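Local coordinates for putative metal binding protein (Coccidioides immitis, PDB 3CVG) that probably binds a metal or other small ligand in the cleft between two lobes, in the manner of periplasmic binding proteins, at residues A[94-99]-A[241-246]; A[65-70]-A[78-83]; A[102-107]-A[225-230]; A[149-154]-A[178-183]. One frame throughout, in Å; residues are numbered along the deposited sequence.

Contact 1: A[94-99]-A[241-246]; sequences ISESPS and VGARAK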
loop_
_atom_site.group_PDB
_atom_site.type_symbol
_atom_site.label_atom_id
_atom_site.label_comp_id
_atom_site.label_asym_id
_atom_site.label_seq_id
_atom_site.Cartn_x
_atom_site.Cartn_y
_atom_site.Cartn_z
ATOM N N ILE A 94 19.845 -11.218 -0.029
ATOM C CA ILE A 94 19.722 -9.841 0.445
ATOM C C ILE A 94 18.908 -9.824 1.727
ATOM O O ILE A 94 19.164 -9.023 2.634
ATOM C CB ILE A 94 18.996 -8.942 -0.583
ATOM C CG1 ILE A 94 19.942 -8.587 -1.732
ATOM C CG2 ILE A 94 18.478 -7.677 0.098
ATOM C CD1 ILE A 94 19.274 -7.799 -2.847
ATOM N N SER A 95 17.917 -10.709 1.784
ATOM C CA SER A 95 17.032 -10.814 2.934
ATOM C C SER A 95 17.100 -12.193 3.576
ATOM O O SER A 95 17.383 -13.190 2.913
ATOM C CB SER A 95 15.580 -10.539 2.517
ATOM O OG SER A 95 15.404 -9.212 2.052
ATOM N N GLU A 96 16.830 -12.238 4.875
ATOM C CA GLU A 96 16.830 -13.492 5.614
ATOM C C GLU A 96 15.557 -14.246 5.264
ATOM O O GLU A 96 14.554 -13.643 4.887
ATOM C CB GLU A 96 16.825 -13.221 7.119
ATOM C CG GLU A 96 18.066 -12.549 7.663
ATOM C CD GLU A 96 19.135 -13.547 8.045
ATOM O OE1 GLU A 96 19.731 -14.170 7.138
ATOM O OE2 GLU A 96 19.369 -13.715 9.260
ATOM N N SER A 97 15.604 -15.564 5.381
ATOM C CA SER A 97 14.432 -16.385 5.127
ATOM C C SER A 97 13.910 -16.742 6.514
ATOM O O SER A 97 14.689 -17.073 7.403
ATOM C CB SER A 97 14.819 -17.657 4.373
ATOM O OG SER A 97 13.680 -18.451 4.084
ATOM N N PRO A 98 12.590 -16.672 6.724
ATOM C CA PRO A 98 11.556 -16.285 5.761
ATOM C C PRO A 98 11.128 -14.842 5.983
ATOM O O PRO A 98 11.659 -14.151 6.862
ATOM C CB PRO A 98 10.431 -17.245 6.091
ATOM C CG PRO A 98 10.471 -17.224 7.601
ATOM C CD PRO A 98 11.976 -17.304 7.910
ATOM N N SER A 99 10.170 -14.392 5.177
ATOM C CA SER A 99 9.635 -13.043 5.314
ATOM C C SER A 99 8.597 -13.169 6.419
ATOM O O SER A 99 8.221 -14.287 6.783
ATOM C CB SER A 99 8.954 -12.591 4.023
ATOM O OG SER A 99 7.774 -13.329 3.781
ATOM N N VAL A 241 13.995 -9.076 6.925
ATOM C CA VAL A 241 15.145 -8.923 7.804
ATOM C C VAL A 241 16.387 -8.995 6.929
ATOM O O VAL A 241 16.633 -10.003 6.264
ATOM C CB VAL A 241 15.192 -10.040 8.871
ATOM C CG1 VAL A 241 16.513 -9.993 9.627
ATOM C CG2 VAL A 241 14.026 -9.871 9.839
ATOM N N GLY A 242 17.155 -7.911 6.920
ATOM C CA GLY A 242 18.358 -7.861 6.112
ATOM C C GLY A 242 19.388 -8.895 6.521
ATOM O O GLY A 242 19.623 -9.106 7.710
ATOM N N ALA A 243 20.004 -9.543 5.535
ATOM C CA ALA A 243 21.016 -10.560 5.802
ATOM C C ALA A 243 22.305 -9.934 6.330
ATOM O O ALA A 243 22.951 -10.484 7.226
ATOM C CB ALA A 243 21.307 -11.356 4.534
ATOM N N ARG A 244 22.672 -8.785 5.771
ATOM C CA ARG A 244 23.889 -8.077 6.163
ATOM C C ARG A 244 23.552 -6.992 7.175
ATOM O O ARG A 244 24.406 -6.189 7.542
ATOM C CB ARG A 244 24.530 -7.422 4.934
ATOM C CG ARG A 244 24.634 -8.323 3.709
ATOM C CD ARG A 244 25.549 -9.504 3.960
ATOM N NE ARG A 244 26.903 -9.076 4.308
ATOM C CZ ARG A 244 27.905 -9.907 4.578
ATOM N NH1 ARG A 244 27.710 -11.217 4.539
ATOM N NH2 ARG A 244 29.101 -9.424 4.888
ATOM N N ALA A 245 22.301 -6.982 7.620
ATOM C CA ALA A 245 21.816 -5.988 8.567
ATOM C C ALA A 245 22.664 -5.763 9.811
ATOM O O ALA A 245 23.159 -6.704 10.439
ATOM C CB ALA A 245 20.389 -6.330 8.983
ATOM N N LYS A 246 22.822 -4.489 10.150
ATOM C CA LYS A 246 23.552 -4.071 11.336
ATOM C C LYS A 246 22.472 -4.211 12.407
ATOM O O LYS A 246 21.290 -4.242 12.075
ATOM C CB LYS A 246 23.986 -2.611 11.168
ATOM C CG LYS A 246 24.661 -1.972 12.362
ATOM C CD LYS A 246 24.911 -0.494 12.072
ATOM C CE LYS A 246 25.372 0.258 13.310
ATOM N NZ LYS A 246 25.475 1.728 13.057
#
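Glu-96 and Ile-94 meet Val-241 and Ala-243 mainly through their backbones, and two hydrogen bonds carry the contact. Glu-96 N donates to Val-241 O at 2.6 Å, approaching the oxygen almost head-on with a C=O...donor angle of 173°. Ala-243 N donates to Ile-94 O at 3.1 Å, but here the donor stands above the carbonyl plane, 42° out of it. Weaker contacts accompany them: Ser-95 CA approaches Val-241 O at 3.5 Å, and Ala-243 CB stands 3.7 Å from Ile-94 O, the same oxygen that takes the Ala-243 N-H. The two hydrogen bonds make a single beta bridge of Ser-95 with Gly-242. It ties the loop between helix 83-91 and strand 100-111 to the end of strand 234-241, at the outer side of one alpha/beta lobe of this periplasmic binding protein fold. Apolar packing comes next. The methylene CG of Glu-96 lies against Val-241 CG1 at 3.6 Å; with CG beside its own backbone N (chi1 -66°) and the chain bent at chi2, the carboxylate passes over Ala-243, OE1 standing 4.1 Å from Ala-243 CB. Ser-95 turns its hydroxyl to another partner, Ser-89 OG in helix 83-91, while Ile-94 packs on helix 63-71.

Contact 2: A[65-70]-A[78-83]; sequences VTINYL and GITYSP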
loop_
_atom_site.group_PDB
_atom_site.type_symbol
_atom_site.label_atom_id
_atom_site.label_comp_id
_atom_site.label_asym_id
_atom_site.label_seq_id
_atom_site.Cartn_x
_atom_site.Cartn_y
_atom_site.Cartn_z
ATOM N N VAL A 65 13.338 0.285 -3.446
ATOM C CA VAL A 65 14.405 0.971 -2.723
ATOM C C VAL A 65 14.661 0.337 -1.367
ATOM O O VAL A 65 15.809 0.178 -0.954
ATOM C CB VAL A 65 14.072 2.461 -2.526
ATOM C CG1 VAL A 65 15.281 3.194 -1.956
ATOM C CG2 VAL A 65 13.655 3.069 -3.846
ATOM N N THR A 66 13.586 -0.018 -0.670
ATOM C CA THR A 66 13.703 -0.656 0.634
ATOM C C THR A 66 14.624 -1.865 0.497
ATOM O O THR A 66 15.550 -2.054 1.287
ATOM C CB THR A 66 12.319 -1.116 1.153
ATOM O OG1 THR A 66 11.515 0.034 1.451
ATOM C CG2 THR A 66 12.463 -1.970 2.401
ATOM N N ILE A 67 14.372 -2.681 -0.515
ATOM C CA ILE A 67 15.196 -3.860 -0.739
ATOM C C ILE A 67 16.617 -3.437 -1.114
ATOM O O ILE A 67 17.582 -4.111 -0.756
ATOM C CB ILE A 67 14.585 -4.754 -1.836
ATOM C CG1 ILE A 67 13.255 -5.329 -1.333
ATOM C CG2 ILE A 67 15.560 -5.867 -2.217
ATOM C CD1 ILE A 67 12.455 -6.084 -2.373
ATOM N N ASN A 68 16.744 -2.316 -1.824
ATOM C CA ASN A 68 18.062 -1.810 -2.210
ATOM C C ASN A 68 18.814 -1.379 -0.953
ATOM O O ASN A 68 20.033 -1.572 -0.846
ATOM C CB ASN A 68 17.949 -0.613 -3.167
ATOM C CG ASN A 68 17.498 -1.013 -4.559
ATOM O OD1 ASN A 68 17.922 -2.038 -5.089
ATOM N ND2 ASN A 68 16.649 -0.191 -5.167
ATOM N N TYR A 69 18.080 -0.788 -0.010
ATOM C CA TYR A 69 18.664 -0.351 1.251
ATOM C C TYR A 69 19.128 -1.556 2.059
ATOM O O TYR A 69 20.221 -1.550 2.624
ATOM C CB TYR A 69 17.650 0.442 2.082
ATOM C CG TYR A 69 17.380 1.841 1.590
ATOM C CD1 TYR A 69 18.273 2.491 0.740
ATOM C CD2 TYR A 69 16.253 2.538 2.020
ATOM C CE1 TYR A 69 18.051 3.800 0.334
ATOM C CE2 TYR A 69 16.022 3.846 1.624
ATOM C CZ TYR A 69 16.923 4.472 0.780
ATOM O OH TYR A 69 16.695 5.770 0.387
ATOM N N LEU A 70 18.287 -2.585 2.122
ATOM C CA LEU A 70 18.637 -3.791 2.865
ATOM C C LEU A 70 19.900 -4.387 2.262
ATOM O O LEU A 70 20.747 -4.926 2.972
ATOM C CB LEU A 70 17.497 -4.813 2.800
ATOM C CG LEU A 70 16.192 -4.418 3.499
ATOM C CD1 LEU A 70 15.087 -5.391 3.108
ATOM C CD2 LEU A 70 16.395 -4.408 5.011
ATOM N N GLY A 78 12.615 -3.996 6.460
ATOM C CA GLY A 78 11.809 -3.277 5.501
ATOM C C GLY A 78 10.431 -3.881 5.397
ATOM O O GLY A 78 10.278 -5.102 5.322
ATOM N N ILE A 79 9.418 -3.029 5.423
ATOM C CA ILE A 79 8.056 -3.504 5.281
ATOM C C ILE A 79 7.778 -3.281 3.804
ATOM O O ILE A 79 7.786 -2.149 3.312
ATOM C CB ILE A 79 7.073 -2.708 6.150
ATOM C CG1 ILE A 79 7.450 -2.868 7.625
ATOM C CG2 ILE A 79 5.648 -3.210 5.919
ATOM C CD1 ILE A 79 6.514 -2.164 8.584
ATOM N N THR A 80 7.558 -4.376 3.094
ATOM C CA THR A 80 7.330 -4.314 1.665
ATOM C C THR A 80 5.933 -4.756 1.245
ATOM O O THR A 80 5.189 -5.349 2.034
ATOM C CB THR A 80 8.395 -5.156 0.950
ATOM O OG1 THR A 80 8.407 -6.481 1.501
ATOM C CG2 THR A 80 9.768 -4.542 1.160
ATOM N N TYR A 81 5.590 -4.467 -0.007
ATOM C CA TYR A 81 4.282 -4.797 -0.550
ATOM C C TYR A 81 4.352 -5.597 -1.848
ATOM O O TYR A 81 3.545 -5.379 -2.755
ATOM C CB TYR A 81 3.507 -3.509 -0.799
ATOM C CG TYR A 81 3.458 -2.583 0.397
ATOM C CD1 TYR A 81 2.404 -2.633 1.299
ATOM C CD2 TYR A 81 4.471 -1.642 0.615
ATOM C CE1 TYR A 81 2.346 -1.764 2.388
ATOM C CE2 TYR A 81 4.424 -0.771 1.700
ATOM C CZ TYR A 81 3.359 -0.836 2.578
ATOM O OH TYR A 81 3.295 0.043 3.629
ATOM N N SER A 82 5.306 -6.515 -1.948
ATOM C CA SER A 82 5.423 -7.329 -3.155
ATOM C C SER A 82 5.979 -8.723 -2.852
ATOM O O SER A 82 7.191 -8.912 -2.775
ATOM C CB SER A 82 6.323 -6.631 -4.182
ATOM O OG SER A 82 6.491 -7.435 -5.343
ATOM N N PRO A 83 5.091 -9.714 -2.662
ATOM C CA PRO A 83 5.529 -11.085 -2.369
ATOM C C PRO A 83 6.601 -11.621 -3.328
ATOM O O PRO A 83 7.539 -12.303 -2.901
ATOM C CB PRO A 83 4.227 -11.877 -2.446
ATOM C CG PRO A 83 3.235 -10.914 -1.877
ATOM C CD PRO A 83 3.622 -9.598 -2.553
HETATM O O HOH W 1 8.543 -0.319 1.298
#
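Thr-66 lies over Gly-78 and Thr-80 where helix 63-71 packs on strand 77-80, a helix-on-sheet layer of an alpha/beta lobe in the periplasmic binding protein fold. The axes of the short segments run roughly antiparallel, at 151°, and come within 8.6 Å, an approach that the glycine helps to permit. Two neighbours flank Thr-66 on the helix. Ile-67, the next residue, brings CG1 more loosely (4.4 Å) towards Thr-80 CG2, and further along Leu-70 CD2 stands 4.1 Å from Gly-78 N. The Thr-80 hydroxyl is hydrogen-bonded to Glu-86 of the following helix, while its methyl faces Thr-66. CB of Thr-66 points at the strand, and its two branches then part company. The methyl CG2, anti to the backbone N, descends on Gly-78 CA at 3.4 Å, tighter than usual for two carbons. The same methyl crosses to Thr-80 CG2 at 3.9 Å. The other branch, OG1, is buried yet well supplied: it is hydrogen-bonded to Ser-61 OG and Asp-62 O just ahead of the helix, and it also joins a bridging water. That water lies 3.0 Å from Thr-66 OG1 and donates to Ile-79 O at 2.8 Å.

Contact 3: A[102-107]-A[225-230]; sequences AFRDHF and GTNDAD
The ring of His-106 and the amide of Asn-227 meet at a steep angle, their planes 73° apart. NE2 of His-106 donates to Asn-227 OD1 at 2.9 Å; the oxygen lies close to the ring plane, but from the amide's side the donor sits well above the carbonyl plane, 54° out of it. NE2 thus comes down on the oxygen from above the amide plane and not along a lone pair. Arg-104, two residues back on the same strand, comes to the same oxygen in another way. Its guanidinium is tilted 41° from the amide and takes Asn-227 OD1 over one face, towards the rim, with Arg-104 CD 3.6 Å from that oxygen. These side chains join strand 100-111 to the loop between strands 220-224 and 234-241. The long strand pairs with neighbours along its length, as expected of a strand spanning both lobes of a periplasmic binding protein. Arg-104 NH1 then reaches a water at 2.9 Å that donates to Asn-227 O, while NH2 is hydrogen-bonded to Pro-281 O and Asn-227 ND2 to Ser-280 OG, bonds that help to hold both flat groups in their rotation. At the other end of the contact, Gly-225 N donates to Phe-107 O at 2.9 Å. Thr-226 O lies at the edge of the His-106 ring, 3.5 Å from CD2, and is buried with no polar partner. The Thr-226 hydroxyl accepts from Asp-228 N in an ST turn and is hydrogen-bonded to Asp-231 as well.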
loop_
_atom_site.group_PDB
_atom_site.type_symbol
_atom_site.label_atom_id
_atom_site.label_comp_id
_atom_site.label_asym_id
_atom_site.label_seq_id
_atom_site.Cartn_x
_atom_site.Cartn_y
_atom_site.Cartn_z
ATOM N N ALA A 102 3.152 -9.037 8.066
ATOM C CA ALA A 102 2.913 -7.999 9.076
ATOM C C ALA A 102 1.463 -7.536 9.222
ATOM O O ALA A 102 0.918 -7.515 10.328
ATOM C CB ALA A 102 3.803 -6.794 8.786
ATOM N N PHE A 103 0.852 -7.129 8.115
ATOM C CA PHE A 103 -0.528 -6.678 8.150
ATOM C C PHE A 103 -1.133 -6.669 6.753
ATOM O O PHE A 103 -0.439 -6.920 5.766
ATOM C CB PHE A 103 -0.626 -5.289 8.810
ATOM C CG PHE A 103 0.118 -4.201 8.084
ATOM C CD1 PHE A 103 -0.476 -3.511 7.029
ATOM C CD2 PHE A 103 1.411 -3.853 8.466
ATOM C CE1 PHE A 103 0.204 -2.496 6.370
ATOM C CE2 PHE A 103 2.103 -2.835 7.811
ATOM C CZ PHE A 103 1.495 -2.156 6.760
ATOM N N ARG A 104 -2.432 -6.403 6.681
ATOM C CA ARG A 104 -3.133 -6.381 5.404
ATOM C C ARG A 104 -3.783 -5.025 5.128
ATOM O O ARG A 104 -4.632 -4.552 5.892
ATOM C CB ARG A 104 -4.186 -7.501 5.366
ATOM C CG ARG A 104 -3.583 -8.919 5.234
ATOM C CD ARG A 104 -4.624 -10.049 5.396
ATOM N NE ARG A 104 -5.094 -10.179 6.780
ATOM C CZ ARG A 104 -5.926 -11.127 7.214
ATOM N NH1 ARG A 104 -6.399 -12.048 6.382
ATOM N NH2 ARG A 104 -6.294 -11.152 8.490
ATOM N N ASP A 105 -3.354 -4.399 4.036
ATOM C CA ASP A 105 -3.893 -3.114 3.616
ATOM C C ASP A 105 -4.878 -3.429 2.493
ATOM O O ASP A 105 -4.949 -4.571 2.032
ATOM C CB ASP A 105 -2.756 -2.209 3.128
ATOM C CG ASP A 105 -3.246 -0.841 2.668
ATOM O OD1 ASP A 105 -4.306 -0.383 3.145
ATOM O OD2 ASP A 105 -2.551 -0.215 1.839
ATOM N N HIS A 106 -5.646 -2.441 2.050
ATOM C CA HIS A 106 -6.622 -2.699 1.001
ATOM C C HIS A 106 -6.705 -1.583 -0.036
ATOM O O HIS A 106 -6.671 -0.402 0.304
ATOM C CB HIS A 106 -8.007 -2.925 1.619
ATOM C CG HIS A 106 -8.010 -3.912 2.749
ATOM N ND1 HIS A 106 -7.695 -3.562 4.044
ATOM C CD2 HIS A 106 -8.220 -5.252 2.762
ATOM C CE1 HIS A 106 -7.710 -4.641 4.807
ATOM N NE2 HIS A 106 -8.024 -5.679 4.053
ATOM N N PHE A 107 -6.792 -1.974 -1.303
ATOM C CA PHE A 107 -6.923 -1.016 -2.400
ATOM C C PHE A 107 -8.426 -0.875 -2.672
ATOM O O PHE A 107 -9.225 -1.711 -2.235
ATOM C CB PHE A 107 -6.247 -1.554 -3.676
ATOM C CG PHE A 107 -4.733 -1.526 -3.641
ATOM C CD1 PHE A 107 -4.041 -0.320 -3.666
ATOM C CD2 PHE A 107 -4.002 -2.717 -3.624
ATOM C CE1 PHE A 107 -2.640 -0.294 -3.682
ATOM C CE2 PHE A 107 -2.604 -2.703 -3.638
ATOM C CZ PHE A 107 -1.922 -1.486 -3.668
ATOM N N GLY A 225 -11.105 -3.778 -1.493
ATOM C CA GLY A 225 -10.459 -5.060 -1.291
ATOM C C GLY A 225 -10.871 -5.737 0.007
ATOM O O GLY A 225 -11.078 -5.073 1.019
ATOM N N THR A 226 -11.010 -7.058 -0.034
ATOM C CA THR A 226 -11.369 -7.830 1.154
ATOM C C THR A 226 -10.086 -8.479 1.647
ATOM O O THR A 226 -9.007 -8.197 1.127
ATOM C CB THR A 226 -12.375 -8.965 0.835
ATOM O OG1 THR A 226 -11.773 -9.903 -0.059
ATOM C CG2 THR A 226 -13.634 -8.408 0.207
ATOM N N ASN A 227 -10.192 -9.351 2.644
ATOM C CA ASN A 227 -9.008 -10.032 3.152
ATOM C C ASN A 227 -8.818 -11.401 2.522
ATOM O O ASN A 227 -7.922 -12.145 2.914
ATOM C CB ASN A 227 -9.066 -10.165 4.678
ATOM C CG ASN A 227 -8.783 -8.859 5.377
ATOM O OD1 ASN A 227 -7.709 -8.280 5.219
ATOM N ND2 ASN A 227 -9.745 -8.379 6.144
ATOM N N ASP A 228 -9.663 -11.751 1.561
ATOM C CA ASP A 228 -9.505 -13.038 0.897
ATOM C C ASP A 228 -8.125 -13.033 0.251
ATOM O O ASP A 228 -7.741 -12.059 -0.401
ATOM C CB ASP A 228 -10.588 -13.247 -0.159
ATOM C CG ASP A 228 -11.977 -13.362 0.447
ATOM O OD1 ASP A 228 -12.082 -13.807 1.613
ATOM O OD2 ASP A 228 -12.966 -13.021 -0.245
ATOM N N ALA A 229 -7.386 -14.121 0.442
ATOM C CA ALA A 229 -6.029 -14.247 -0.076
ATOM C C ALA A 229 -5.836 -13.971 -1.561
ATOM O O ALA A 229 -4.791 -13.457 -1.960
ATOM C CB ALA A 229 -5.475 -15.633 0.265
ATOM N N ASP A 230 -6.820 -14.317 -2.382
ATOM C CA ASP A 230 -6.687 -14.106 -3.814
ATOM C C ASP A 230 -7.391 -12.864 -4.358
ATOM O O ASP A 230 -7.494 -12.691 -5.571
ATOM C CB ASP A 230 -7.169 -15.342 -4.579
ATOM C CG ASP A 230 -6.326 -16.576 -4.285
ATOM O OD1 ASP A 230 -5.086 -16.451 -4.158
ATOM O OD2 ASP A 230 -6.904 -17.676 -4.187
HETATM O O HOH W 2 -5.524 -12.950 3.731
#

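Contact 4: A[149-154]-A[178-183]; sequences SRYDKS and TWYHQY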
loop_
_atom_site.group_PDB
_atom_site.type_symbol
_atom_site.label_atom_id
_atom_site.label_comp_id
_atom_site.label_asym_id
_atom_site.label_seq_id
_atom_site.Cartn_x
_atom_site.Cartn_y
_atom_site.Cartn_z
ATOM N N SER A 149 -4.012 7.625 -13.113
ATOM C CA SER A 149 -2.873 6.811 -12.715
ATOM C C SER A 149 -1.778 7.701 -12.130
ATOM O O SER A 149 -1.420 8.730 -12.710
ATOM C CB SER A 149 -2.327 6.035 -13.922
ATOM O OG SER A 149 -1.040 5.491 -13.661
ATOM N N ARG A 150 -1.254 7.314 -10.973
ATOM C CA ARG A 150 -0.174 8.074 -10.357
ATOM C C ARG A 150 1.121 7.925 -11.170
ATOM O O ARG A 150 2.050 8.724 -11.015
ATOM C CB ARG A 150 0.011 7.642 -8.905
ATOM C CG ARG A 150 -1.076 8.225 -7.991
ATOM C CD ARG A 150 -1.027 7.628 -6.596
ATOM N NE ARG A 150 0.303 7.738 -6.011
ATOM C CZ ARG A 150 0.777 6.912 -5.087
ATOM N NH1 ARG A 150 0.024 5.915 -4.639
ATOM N NH2 ARG A 150 2.011 7.070 -4.626
ATOM N N TYR A 151 1.175 6.894 -12.019
ATOM C CA TYR A 151 2.304 6.666 -12.942
ATOM C C TYR A 151 3.648 6.966 -12.279
ATOM O O TYR A 151 4.494 7.672 -12.848
ATOM C CB TYR A 151 2.112 7.593 -14.162
ATOM C CG TYR A 151 2.557 7.022 -15.498
ATOM C CD1 TYR A 151 1.927 5.910 -16.042
ATOM C CD2 TYR A 151 3.598 7.609 -16.221
ATOM C CE1 TYR A 151 2.319 5.387 -17.267
ATOM C CE2 TYR A 151 3.991 7.100 -17.448
ATOM C CZ TYR A 151 3.349 5.993 -17.966
ATOM O OH TYR A 151 3.711 5.509 -19.199
ATOM N N ASP A 152 3.850 6.416 -11.085
ATOM C CA ASP A 152 5.050 6.702 -10.306
ATOM C C ASP A 152 5.773 5.477 -9.744
ATOM O O ASP A 152 6.539 5.610 -8.791
ATOM C CB ASP A 152 4.653 7.619 -9.146
ATOM C CG ASP A 152 3.642 6.959 -8.226
ATOM O OD1 ASP A 152 3.200 5.838 -8.561
ATOM O OD2 ASP A 152 3.278 7.537 -7.180
ATOM N N LYS A 153 5.527 4.297 -10.315
ATOM C CA LYS A 153 6.193 3.081 -9.865
ATOM C C LYS A 153 5.775 2.621 -8.462
ATOM O O LYS A 153 6.349 1.676 -7.927
ATOM C CB LYS A 153 7.719 3.276 -9.897
ATOM C CG LYS A 153 8.389 3.048 -11.274
ATOM C CD LYS A 153 9.875 3.434 -11.225
ATOM C CE LYS A 153 10.720 2.764 -12.332
ATOM N NZ LYS A 153 10.431 3.197 -13.730
ATOM N N SER A 154 4.778 3.276 -7.878
ATOM C CA SER A 154 4.318 2.913 -6.536
ATOM C C SER A 154 3.483 1.636 -6.531
ATOM O O SER A 154 3.082 1.137 -7.579
ATOM C CB SER A 154 3.472 4.043 -5.952
ATOM O OG SER A 154 2.263 4.185 -6.684
ATOM N N THR A 178 -5.672 8.227 -24.443
ATOM C CA THR A 178 -5.735 9.551 -23.850
ATOM C C THR A 178 -6.575 9.670 -22.592
ATOM O O THR A 178 -6.395 10.625 -21.832
ATOM C CB THR A 178 -6.190 10.630 -24.893
ATOM O OG1 THR A 178 -7.509 10.341 -25.361
ATOM C CG2 THR A 178 -5.234 10.641 -26.077
ATOM N N TRP A 179 -7.492 8.726 -22.378
ATOM C CA TRP A 179 -8.312 8.720 -21.164
ATOM C C TRP A 179 -7.513 8.177 -19.954
ATOM O O TRP A 179 -7.978 8.233 -18.806
ATOM C CB TRP A 179 -9.571 7.873 -21.366
ATOM C CG TRP A 179 -9.336 6.538 -22.031
ATOM C CD1 TRP A 179 -9.445 6.260 -23.361
ATOM C CD2 TRP A 179 -8.984 5.306 -21.391
ATOM N NE1 TRP A 179 -9.190 4.927 -23.592
ATOM C CE2 TRP A 179 -8.904 4.317 -22.399
ATOM C CE3 TRP A 179 -8.726 4.938 -20.065
ATOM C CZ2 TRP A 179 -8.580 2.985 -22.122
ATOM C CZ3 TRP A 179 -8.401 3.613 -19.787
ATOM C CH2 TRP A 179 -8.331 2.652 -20.811
ATOM N N TYR A 180 -6.323 7.635 -20.219
ATOM C CA TYR A 180 -5.457 7.113 -19.159
ATOM C C TYR A 180 -4.698 8.353 -18.703
ATOM O O TYR A 180 -3.712 8.768 -19.324
ATOM C CB TYR A 180 -4.500 6.050 -19.715
ATOM C CG TYR A 180 -3.693 5.313 -18.659
ATOM C CD1 TYR A 180 -4.303 4.409 -17.777
ATOM C CD2 TYR A 180 -2.316 5.499 -18.556
ATOM C CE1 TYR A 180 -3.548 3.707 -16.822
ATOM C CE2 TYR A 180 -1.560 4.810 -17.608
ATOM C CZ TYR A 180 -2.176 3.914 -16.746
ATOM O OH TYR A 180 -1.415 3.227 -15.812
ATOM N N HIS A 181 -5.190 8.936 -17.615
ATOM C CA HIS A 181 -4.679 10.177 -17.057
ATOM C C HIS A 181 -3.547 10.065 -16.046
ATOM O O HIS A 181 -3.723 9.542 -14.941
ATOM C CB HIS A 181 -5.852 10.943 -16.429
ATOM C CG HIS A 181 -5.469 12.257 -15.818
ATOM N ND1 HIS A 181 -6.210 12.852 -14.817
ATOM C CD2 HIS A 181 -4.428 13.084 -16.057
ATOM C CE1 HIS A 181 -5.633 13.988 -14.463
ATOM N NE2 HIS A 181 -4.550 14.153 -15.200
ATOM N N GLN A 182 -2.391 10.585 -16.444
ATOM C CA GLN A 182 -1.200 10.589 -15.614
ATOM C C GLN A 182 -1.191 11.820 -14.726
ATOM O O GLN A 182 -1.046 12.940 -15.215
ATOM C CB GLN A 182 0.059 10.599 -16.490
ATOM C CG GLN A 182 0.302 9.313 -17.271
ATOM C CD GLN A 182 1.542 9.398 -18.157
ATOM O OE1 GLN A 182 2.500 10.115 -17.851
ATOM N NE2 GLN A 182 1.535 8.648 -19.246
ATOM N N TYR A 183 -1.345 11.614 -13.425
ATOM C CA TYR A 183 -1.317 12.717 -12.465
ATOM C C TYR A 183 -0.306 12.233 -11.423
ATOM O O TYR A 183 -0.655 11.513 -10.481
ATOM C CB TYR A 183 -2.699 12.904 -11.844
ATOM C CG TYR A 183 -2.803 14.117 -10.948
ATOM C CD1 TYR A 183 -2.861 15.411 -11.484
ATOM C CD2 TYR A 183 -2.819 13.978 -9.561
ATOM C CE1 TYR A 183 -2.933 16.541 -10.645
ATOM C CE2 TYR A 183 -2.890 15.097 -8.720
ATOM C CZ TYR A 183 -2.946 16.369 -9.267
ATOM O OH TYR A 183 -3.019 17.465 -8.432
#
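The ring of Tyr-151 carries the side-chain amide of Gln-182 stacked on one face, their planes only 17° apart. Gln-182 CD sits 3.3 Å above the ring plane, displaced towards the rim, and OE1 approaches Tyr-151 CD2 at 3.2 Å. Nearer the backbone, Gln-182 CG makes a CH-pi contact with the same ring. The amide is steadied from outside, since its NE2 is hydrogen-bonded to Tyr-176 OH. At the edge of the Tyr-151 ring, in its plane, lies Ser-149 OG. The side chains of Tyr-180 and Tyr-151 cross at about a right angle, with Tyr-151 CE1 at the edge of the Tyr-180 ring, 3.9 Å from Tyr-180 CE2. With CG anti to the backbone N (chi1 -172°), Tyr-180 extends alongside Ser-149, and Glu-160 binds the hydroxyls of both, one on each carboxylate oxygen. The guanidinium of Arg-150 has Ser-154 OG over one face, and its NH2 forms a salt bridge with Asp-152 OD2 at 2.9 Å. The other carboxylate oxygen, OD1, accepts from Ser-154 N, which makes an Asx turn, and from Ser-154 OG, just before helix 155-166, which Ser-154 caps. Between the backbones, Ser-149 N donates to His-181 O at 2.7 Å and Tyr-183 N to Ser-149 O at 3.0 Å. This is a parallel bridge between strands 147-149 and 180-182. Such strand-to-helix loops as 149-154 commonly border the ligand cleft in periplasmic binding proteins; the Arg-150 side chain lies about 3 Å from a bound calcium ion, consistent with a place beside the cleft.

From the N terminus, contact 2 is the first to close, a short helix-to-strand connection that sets helix 63-71 on strand 77-80. Contact 1 opens soon after, at 94-99, and does not close until 241-246, so it spans most of the remaining chain. Contact 3 lies within that span, tying strand 100-111 to the loop after strand 220-224. Within it, contact 4 ties the end of strand 147-149 to strand 180-182; none of them cross. Contacts 1 and 2 touch in the same lobe, through Ile-94 and Leu-70. Contact 2 meets contact 3 where Ile-79 packs on Phe-103. Contact 4 stands apart in the other lobe, its nearest atoms about 7 Å from contact 3.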